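Local coordinates for protein restriction endonuclease THAI (Thermoplasma acidophilum, PDB 3NDH) that probably cleaves double-stranded DNA at a specific recognition sequence as a restriction endonuclease of the PD-(D/E)XK clan, binding its substrate by intercalation without base flipping, at residues L61-R64 against I65-L69. Numbering follows the deposited sequence.
With nucleotides of chain C.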
loop_
_atom_site.group_PDB
_atom_site.type_symbol
_atom_site.label_atom_id
_atom_site.label_comp_id
_atom_site.label_asym_id
_atom_site.label_seq_id
_atom_site.Cartn_x
_atom_site.Cartn_y
_atom_site.Cartn_z
ATOM N N LEU A 61 4.266 5.988 1.790
ATOM C CA LEU A 61 5.607 6.329 2.194
ATOM C C LEU A 61 5.988 7.786 1.848
ATOM O O LEU A 61 6.602 8.491 2.636
ATOM C CB LEU A 61 6.572 5.304 1.584
ATOM C CG LEU A 61 8.009 5.275 2.091
ATOM C CD1 LEU A 61 8.101 5.280 3.627
ATOM C CD2 LEU A 61 8.744 4.064 1.513
ATOM N N ARG A 62 5.607 8.254 0.655
ATOM C CA ARG A 62 5.804 9.664 0.300
ATOM C C ARG A 62 5.114 10.567 1.310
ATOM O O ARG A 62 5.628 11.605 1.667
ATOM C CB ARG A 62 5.190 9.915 -1.074
ATOM C CG ARG A 62 5.932 9.283 -2.226
ATOM C CD ARG A 62 5.095 9.477 -3.472
ATOM N NE ARG A 62 5.637 8.834 -4.650
ATOM C CZ ARG A 62 4.911 8.524 -5.721
ATOM N NH1 ARG A 62 3.627 8.793 -5.746
ATOM N NH2 ARG A 62 5.484 7.932 -6.756
ATOM N N GLU A 63 3.938 10.165 1.779
ATOM C CA GLU A 63 3.198 10.945 2.779
ATOM C C GLU A 63 4.019 11.100 4.049
ATOM O O GLU A 63 4.086 12.198 4.606
ATOM C CB GLU A 63 1.885 10.254 3.099
ATOM C CG GLU A 63 0.994 10.977 4.100
ATOM C CD GLU A 63 0.060 9.982 4.733
ATOM O OE1 GLU A 63 -0.706 9.283 4.001
ATOM O OE2 GLU A 63 0.126 9.847 5.979
ATOM N N ARG A 64 4.676 10.026 4.490
ATOM C CA ARG A 64 5.556 10.112 5.657
ATOM C C ARG A 64 6.637 11.168 5.485
ATOM O O ARG A 64 6.966 11.897 6.406
ATOM C CB ARG A 64 6.222 8.767 5.954
ATOM C CG ARG A 64 5.315 7.751 6.533
ATOM C CD ARG A 64 6.108 6.659 7.243
ATOM N NE ARG A 64 5.291 5.484 7.386
ATOM C CZ ARG A 64 5.679 4.258 7.064
ATOM N NH1 ARG A 64 6.914 4.025 6.635
ATOM N NH2 ARG A 64 4.833 3.265 7.217
ATOM N N ILE A 65 7.200 11.220 4.279
ATOM C CA ILE A 65 8.254 12.166 3.949
ATOM C C ILE A 65 7.730 13.601 4.048
ATOM O O ILE A 65 8.406 14.502 4.577
ATOM C CB ILE A 65 8.848 11.883 2.551
ATOM C CG1 ILE A 65 9.647 10.578 2.603
ATOM C CG2 ILE A 65 9.732 13.022 2.074
ATOM C CD1 ILE A 65 9.929 9.890 1.255
ATOM N N ILE A 66 6.522 13.841 3.543
ATOM C CA ILE A 66 5.951 15.182 3.601
ATOM C C ILE A 66 5.576 15.547 5.030
ATOM O O ILE A 66 5.852 16.661 5.481
ATOM C CB ILE A 66 4.745 15.321 2.633
ATOM C CG1 ILE A 66 5.173 15.102 1.169
ATOM C CG2 ILE A 66 4.046 16.664 2.802
ATOM C CD1 ILE A 66 6.238 16.084 0.664
ATOM N N SER A 67 4.966 14.625 5.773
ATOM C CA SER A 67 4.692 14.919 7.186
ATOM C C SER A 67 5.972 15.234 7.968
ATOM O O SER A 67 5.979 16.066 8.866
ATOM C CB SER A 67 3.972 13.760 7.850
ATOM O OG SER A 67 2.696 13.542 7.243
ATOM N N SER A 68 7.047 14.541 7.617
ATOM C CA SER A 68 8.340 14.749 8.246
ATOM C C SER A 68 8.942 16.112 7.926
ATOM O O SER A 68 9.662 16.694 8.759
ATOM C CB SER A 68 9.303 13.635 7.874
ATOM O OG SER A 68 8.823 12.394 8.369
ATOM N N LEU A 69 8.644 16.651 6.744
ATOM C CA LEU A 69 9.026 18.035 6.442
ATOM C C LEU A 69 8.337 18.998 7.391
ATOM O O LEU A 69 8.939 19.938 7.856
ATOM C CB LEU A 69 8.689 18.370 4.979
ATOM C CG LEU A 69 9.075 19.762 4.508
ATOM C CD1 LEU A 69 10.573 19.920 4.448
ATOM C CD2 LEU A 69 8.409 20.007 3.153
ATOM P P DA C 9 1.848 7.840 -8.813
ATOM O OP1 DA C 9 3.093 8.424 -8.251
ATOM O OP2 DA C 9 0.956 8.691 -9.661
ATOM O "O5'" DA C 9 2.231 6.530 -9.642
ATOM C "C5'" DA C 9 2.709 5.357 -8.965
ATOM C "C4'" DA C 9 2.744 4.160 -9.897
ATOM O "O4'" DA C 9 1.403 3.761 -10.266
ATOM C "C3'" DA C 9 3.493 4.347 -11.214
ATOM O "O3'" DA C 9 4.165 3.125 -11.553
ATOM C "C2'" DA C 9 2.369 4.653 -12.194
ATOM C "C1'" DA C 9 1.282 3.723 -11.685
ATOM N N9 DA C 9 -0.086 4.119 -12.022
ATOM C C8 DA C 9 -0.664 5.345 -11.804
ATOM N N7 DA C 9 -1.928 5.405 -12.153
ATOM C C5 DA C 9 -2.198 4.138 -12.648
ATOM C C6 DA C 9 -3.369 3.551 -13.170
ATOM N N6 DA C 9 -4.542 4.185 -13.272
ATOM N N1 DA C 9 -3.296 2.268 -13.579
ATOM C C2 DA C 9 -2.129 1.622 -13.465
ATOM N N3 DA C 9 -0.965 2.060 -12.994
ATOM C C4 DA C 9 -1.067 3.338 -12.592
HETATM O O HOH W 1 1.819 11.040 7.702
#
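S68 folds back onto the preceding turn of helix 58-74: its OG hydrogen-bonds R64 O at 2.7 Å while its own N reaches that oxygen at 2.9 Å, the two donors arriving from opposite faces of the carbonyl plane. A chi1 of -63°, with OG beside the backbone N, brings the hydroxyl back to this carbonyl, a familiar way for serine to satisfy itself inside a helix. S67 has the same torsion but a different emphasis. Its N donates to E63 O at 2.8 Å, and a water bridges its OG to E63 OE2, both legs 2.7 Å. That carboxylate also forms a salt bridge with R50 of the second subunit and lies close to D91 of the sodium site. With its chain extended from CG to NE, R62 carries its guanidinium to the DNA. The group's edge meets the phosphate of DA9 of chain C, NH1 and NH2 both donating to OP1, at 2.6 and 2.9 Å; T103 OG1 is a further partner of NH1. A leucine in place of R62 would probably strip OP1 of these two donors, and T103 OG1 of its bond to NH1. One helix thus combines a serine bonded back to its own backbone and another tied to E63 through water with charged ends turned to DNA, metal site and partner subunit.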